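Local coordinates for hypothetical protein (Geobacillus stearothermophilus, PDB 1U84), which is of unknown function but belongs to the DUF1871 family and folds as a compact, all-helical single-chain domain, at residues A[29-33]-A[57-62]; A[41-47]-A[76-82]. One frame throughout, in Å; residues are numbered along the deposited sequence.

Contact 1. Residues A[29-33]-A[57-62]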
# COMPACT_ATOMS: atom_id res chain seq x y z
N ALA A 29 1.82 0.45 -13.27
CA ALA A 29 1.83 1.90 -13.29
C ALA A 29 2.23 2.50 -11.94
O ALA A 29 2.28 3.73 -11.80
CB ALA A 29 0.44 2.44 -13.71
N TYR A 30 2.46 1.64 -10.94
CA TYR A 30 2.57 2.14 -9.54
C TYR A 30 3.85 1.78 -8.82
O TYR A 30 3.88 1.76 -7.58
CB TYR A 30 1.40 1.61 -8.70
CG TYR A 30 0.01 1.92 -9.23
CD1 TYR A 30 -0.66 3.10 -8.87
CD2 TYR A 30 -0.66 0.99 -10.03
CE1 TYR A 30 -1.94 3.37 -9.34
CE2 TYR A 30 -1.95 1.24 -10.52
CZ TYR A 30 -2.60 2.39 -10.12
OH TYR A 30 -3.87 2.61 -10.59
N ASP A 31 4.93 1.50 -9.55
CA ASP A 31 6.16 1.03 -8.88
C ASP A 31 6.69 2.02 -7.85
O ASP A 31 7.18 1.60 -6.78
CB ASP A 31 7.27 0.73 -9.91
CG ASP A 31 6.95 -0.45 -10.79
OD1 ASP A 31 6.03 -1.25 -10.48
OD2 ASP A 31 7.65 -0.59 -11.81
N VAL A 32 6.59 3.31 -8.14
CA VAL A 32 7.10 4.35 -7.23
C VAL A 32 6.25 4.35 -5.94
O VAL A 32 6.77 4.30 -4.81
CB VAL A 32 7.06 5.71 -7.92
CG1 VAL A 32 7.34 6.85 -6.95
CG2 VAL A 32 8.07 5.70 -9.07
N GLU A 33 4.93 4.35 -6.13
CA GLU A 33 4.00 4.42 -5.02
C GLU A 33 4.06 3.14 -4.19
O GLU A 33 4.02 3.21 -2.94
CB GLU A 33 2.59 4.69 -5.55
CG GLU A 33 2.44 6.07 -6.23
CD GLU A 33 3.17 6.17 -7.55
OE1 GLU A 33 3.21 5.17 -8.30
OE2 GLU A 33 3.69 7.27 -7.85
N ILE A 57 0.41 9.28 -0.14
CA ILE A 57 1.27 8.81 -1.24
C ILE A 57 0.51 8.90 -2.58
O ILE A 57 1.03 9.42 -3.59
CB ILE A 57 1.78 7.34 -0.97
CG1 ILE A 57 2.83 7.35 0.15
CG2 ILE A 57 2.33 6.74 -2.27
CD1 ILE A 57 3.09 6.01 0.78
N TYR A 58 -0.73 8.41 -2.58
CA TYR A 58 -1.49 8.34 -3.83
C TYR A 58 -2.09 9.69 -4.18
O TYR A 58 -2.20 10.00 -5.37
CB TYR A 58 -2.57 7.23 -3.79
CG TYR A 58 -2.01 5.87 -4.10
CD1 TYR A 58 -1.19 5.19 -3.19
CD2 TYR A 58 -2.31 5.24 -5.30
CE1 TYR A 58 -0.65 3.95 -3.49
CE2 TYR A 58 -1.79 3.97 -5.61
CZ TYR A 58 -0.95 3.33 -4.68
OH TYR A 58 -0.40 2.08 -4.97
N GLU A 59 -2.42 10.50 -3.16
CA GLU A 59 -2.88 11.86 -3.46
C GLU A 59 -1.75 12.69 -4.10
O GLU A 59 -1.99 13.44 -5.05
CB GLU A 59 -3.43 12.56 -2.23
CG GLU A 59 -4.05 13.89 -2.62
CD GLU A 59 -4.72 14.59 -1.47
OE1 GLU A 59 -4.64 14.08 -0.32
OE2 GLU A 59 -5.32 15.66 -1.72
N PHE A 60 -0.52 12.55 -3.59
CA PHE A 60 0.60 13.26 -4.23
C PHE A 60 0.75 12.80 -5.67
O PHE A 60 0.94 13.62 -6.59
CB PHE A 60 1.95 13.04 -3.54
CG PHE A 60 3.09 13.64 -4.30
CD1 PHE A 60 3.25 15.02 -4.32
CD2 PHE A 60 3.96 12.86 -5.05
CE1 PHE A 60 4.30 15.62 -5.04
CE2 PHE A 60 5.02 13.44 -5.78
CZ PHE A 60 5.18 14.83 -5.77
N ALA A 61 0.69 11.48 -5.86
CA ALA A 61 1.01 10.88 -7.16
C ALA A 61 -0.00 11.25 -8.24
O ALA A 61 0.37 11.38 -9.39
CB ALA A 61 1.12 9.36 -7.08
N PHE A 62 -1.27 11.33 -7.85
CA PHE A 62 -2.37 11.41 -8.83
C PHE A 62 -3.24 12.64 -8.72
O PHE A 62 -4.12 12.82 -9.56
CB PHE A 62 -3.24 10.15 -8.77
CG PHE A 62 -2.51 8.90 -9.20
CD1 PHE A 62 -2.22 8.66 -10.53
CD2 PHE A 62 -2.01 8.01 -8.25
CE1 PHE A 62 -1.50 7.51 -10.91
CE2 PHE A 62 -1.34 6.84 -8.63
CZ PHE A 62 -1.05 6.61 -9.95
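The hydroxyl of Tyr30, whose ring meets Tyr58 and Phe62, takes part in two hydrogen bonds, one with Asp21 OD1 and one with the backbone N of Phe23. They hold the far end of a ring in an aromatic cluster, built where the start of helix 31-41 packs against the last turns of helix 47-62. Tyr30 stands at the N-cap position, and its chi1 of -55° puts CG anti to the carbonyl carbon, which turns the ring toward helix 47-62. Tyr58 and Phe62, one helical turn apart, both meet the CD1-CE1 side of that ring. Tyr30 CD1 comes within 3.6 Å of Tyr58 CE2, with the two planes inclined at 34°. Tyr30 CE1 lies 3.4 Å from Phe62 CZ, rim against rim, the planes opened to 61°. Aromatic residues suit this place because tilted flat rings can fill a shared apolar space, and a tyrosine can still offer a hydroxyl to polar groups beyond. Tyr58 also has Glu33 CB over one face, a CH-pi contact 4.2 Å from the ring centroid, while Trp20 meets it edge-to-face. With a serine in place of Tyr58, Tyr30 CD1 and Glu33 CB would probably lose the aromatic surface they lean on, opening a gap beside Trp20. Glu33 serves by its hydrocarbon part: CB also touches Ile57 CG2 at 3.9 Å. Bent at chi2, the chain then passes the small Ala61, whose CB lies 3.6 Å from Glu33 CG and 3.4 Å from Glu33 OE2.

Contact 2. Residues A[41-47]-A[76-82]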
# COMPACT_ATOMS: atom_id res chain seq x y z
N VAL A 41 4.87 0.47 5.44
CA VAL A 41 4.52 -0.83 6.07
C VAL A 41 5.49 -1.19 7.22
O VAL A 41 5.08 -1.75 8.24
CB VAL A 41 4.42 -2.02 5.04
CG1 VAL A 41 4.34 -3.43 5.75
CG2 VAL A 41 3.20 -1.81 4.12
N TYR A 42 6.76 -0.88 7.02
CA TYR A 42 7.75 -1.19 8.05
C TYR A 42 7.83 -0.14 9.15
O TYR A 42 8.62 -0.29 10.11
CB TYR A 42 9.12 -1.43 7.42
CG TYR A 42 9.19 -2.79 6.78
CD1 TYR A 42 9.33 -3.94 7.56
CD2 TYR A 42 9.06 -2.93 5.41
CE1 TYR A 42 9.37 -5.19 6.98
CE2 TYR A 42 9.11 -4.17 4.80
CZ TYR A 42 9.28 -5.31 5.60
OH TYR A 42 9.30 -6.54 4.99
N GLU A 43 7.00 0.89 9.06
CA GLU A 43 7.06 1.98 10.04
C GLU A 43 5.96 1.96 11.06
O GLU A 43 5.96 2.79 12.00
CB GLU A 43 7.13 3.33 9.32
CG GLU A 43 8.45 3.51 8.58
CD GLU A 43 8.46 4.71 7.64
OE1 GLU A 43 7.39 5.34 7.46
OE2 GLU A 43 9.55 5.00 7.09
N THR A 44 5.02 1.03 10.89
CA THR A 44 3.87 0.92 11.78
C THR A 44 3.33 -0.51 11.88
O THR A 44 3.67 -1.37 11.05
CB THR A 44 2.76 1.87 11.30
OG1 THR A 44 1.76 2.02 12.32
CG2 THR A 44 2.13 1.39 9.96
N GLU A 45 2.49 -0.75 12.88
CA GLU A 45 1.67 -1.97 12.93
C GLU A 45 0.17 -1.63 12.89
O GLU A 45 -0.68 -2.51 13.04
CB GLU A 45 1.94 -2.78 14.21
CG GLU A 45 3.42 -3.07 14.55
CD GLU A 45 4.19 -3.87 13.51
OE1 GLU A 45 3.58 -4.62 12.74
OE2 GLU A 45 5.44 -3.74 13.50
N ASP A 46 -0.12 -0.34 12.70
CA ASP A 46 -1.48 0.18 12.85
C ASP A 46 -2.12 0.48 11.48
O ASP A 46 -1.58 1.30 10.73
CB ASP A 46 -1.45 1.47 13.66
CG ASP A 46 -2.84 2.05 13.87
OD1 ASP A 46 -3.73 1.39 14.43
OD2 ASP A 46 -3.01 3.21 13.46
N ALA A 47 -3.23 -0.17 11.20
CA ALA A 47 -3.88 0.00 9.91
C ALA A 47 -4.26 1.49 9.68
O ALA A 47 -4.12 2.00 8.55
CB ALA A 47 -5.07 -0.90 9.77
N ARG A 76 -5.08 -2.81 5.97
CA ARG A 76 -5.37 -4.03 6.75
C ARG A 76 -4.83 -5.29 6.08
O ARG A 76 -4.23 -6.13 6.73
CB ARG A 76 -6.88 -4.17 7.03
CG ARG A 76 -7.31 -3.17 8.06
CD ARG A 76 -8.80 -3.17 8.39
NE ARG A 76 -9.03 -2.36 9.59
CZ ARG A 76 -10.20 -1.83 9.96
NH1 ARG A 76 -11.30 -1.97 9.20
NH2 ARG A 76 -10.28 -1.14 11.10
N ARG A 77 -5.00 -5.37 4.76
CA ARG A 77 -4.52 -6.55 4.02
C ARG A 77 -3.00 -6.67 4.09
O ARG A 77 -2.44 -7.77 4.32
CB ARG A 77 -5.00 -6.54 2.58
CG ARG A 77 -6.52 -6.55 2.34
CD ARG A 77 -7.28 -7.58 3.21
NE ARG A 77 -8.74 -7.44 3.14
CZ ARG A 77 -9.44 -6.40 3.62
NH1 ARG A 77 -8.83 -5.39 4.20
NH2 ARG A 77 -10.76 -6.39 3.51
N LEU A 78 -2.31 -5.54 3.95
CA LEU A 78 -0.86 -5.55 3.96
C LEU A 78 -0.32 -5.92 5.33
O LEU A 78 0.63 -6.67 5.44
CB LEU A 78 -0.29 -4.18 3.56
CG LEU A 78 -0.62 -3.70 2.13
CD1 LEU A 78 -0.04 -2.30 1.94
CD2 LEU A 78 -0.07 -4.65 1.03
N LEU A 79 -0.92 -5.37 6.37
CA LEU A 79 -0.46 -5.68 7.72
C LEU A 79 -0.81 -7.11 8.11
O LEU A 79 -0.04 -7.74 8.85
CB LEU A 79 -1.06 -4.69 8.74
CG LEU A 79 -0.45 -3.28 8.65
CD1 LEU A 79 -1.21 -2.24 9.49
CD2 LEU A 79 1.02 -3.29 9.04
N GLU A 80 -1.92 -7.64 7.58
CA GLU A 80 -2.25 -9.08 7.78
C GLU A 80 -1.15 -9.97 7.23
O GLU A 80 -0.70 -10.92 7.91
CB GLU A 80 -3.57 -9.46 7.12
CG GLU A 80 -4.75 -8.99 7.89
CD GLU A 80 -6.02 -9.12 7.11
OE1 GLU A 80 -6.01 -9.83 6.06
OE2 GLU A 80 -7.02 -8.50 7.54
N LEU A 81 -0.67 -9.65 6.03
CA LEU A 81 0.45 -10.40 5.46
C LEU A 81 1.74 -10.23 6.25
O LEU A 81 2.43 -11.20 6.52
CB LEU A 81 0.67 -10.04 3.99
CG LEU A 81 1.86 -10.74 3.33
CD1 LEU A 81 1.79 -12.26 3.46
CD2 LEU A 81 1.99 -10.31 1.89
N LYS A 82 2.09 -8.99 6.60
CA LYS A 82 3.26 -8.72 7.42
C LYS A 82 3.21 -9.53 8.73
O LYS A 82 4.21 -10.14 9.15
CB LYS A 82 3.37 -7.21 7.70
CG LYS A 82 4.61 -6.78 8.51
CD LYS A 82 4.32 -5.43 9.13
CE LYS A 82 5.59 -4.79 9.62
NZ LYS A 82 5.25 -3.57 10.38
O HOH W 1 7.84 -3.20 11.19
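The loop from Val41 to Ala47 lies along helix 68-85, with CA atoms 6.7 Å apart at Glu45 and Leu79 and 5.3 Å at Ala47 and Arg76. It joins helix 31-41 to helix 47-62 through an ST turn, Thr44 OG1 accepting from Asp46 N. Asp46 is then the N-cap of helix 47-62: its side chain caps a first-turn backbone N, and its OD2 hydrogen-bonds to Thr49 OG1. Lys82 reaches into this bend: with CG anti to the backbone N (chi1 -177°), its extended chain carries NZ to the end of helix 31-41. There NZ donates to Val41 O at 2.8 Å and to a water at 2.7 Å that in turn donates to Tyr42 O. Glu45 adds a salt bridge, its OE1 and OE2 each accepting a weak hydrogen bond from NZ, 3.1 Å away. A long cation suits this gathering of carbonyls, and the helix end would probably steady its charge. Beside this site the contact is apolar: Val41 CG2 meets Leu78 CD1 at 3.9 Å, and Leu79 divides its methyls along the loop, CD1 3.4 Å from Ala47 N and CD2 near Thr44 O. Ala47 is small enough for the close backbone approach, its CB resting 3.6 Å from Arg76 CG.

In the fold
Contacts 1 and 2 sit on opposite sides of the chain's centre, their own centres about 18 Å apart. Of six touching residues in contact 1 three are buried and none exposed, whereas contact 2 mixes four buried with three exposed, so its loop side is nearer the surface. They share helices 31-41 and 47-62 at opposite ends: contact 1 joins the beginning of the first to the finish of the second, contact 2 binds the loop between them to helix 68-85. Their segments alternate along the chain, interlocking in sequence without touching. Contact 1 relies on rings and hydrocarbon surface; contact 2, where carbonyls lie at a helix end, adds the ammonium group of a largely buried lysine to apolar packing.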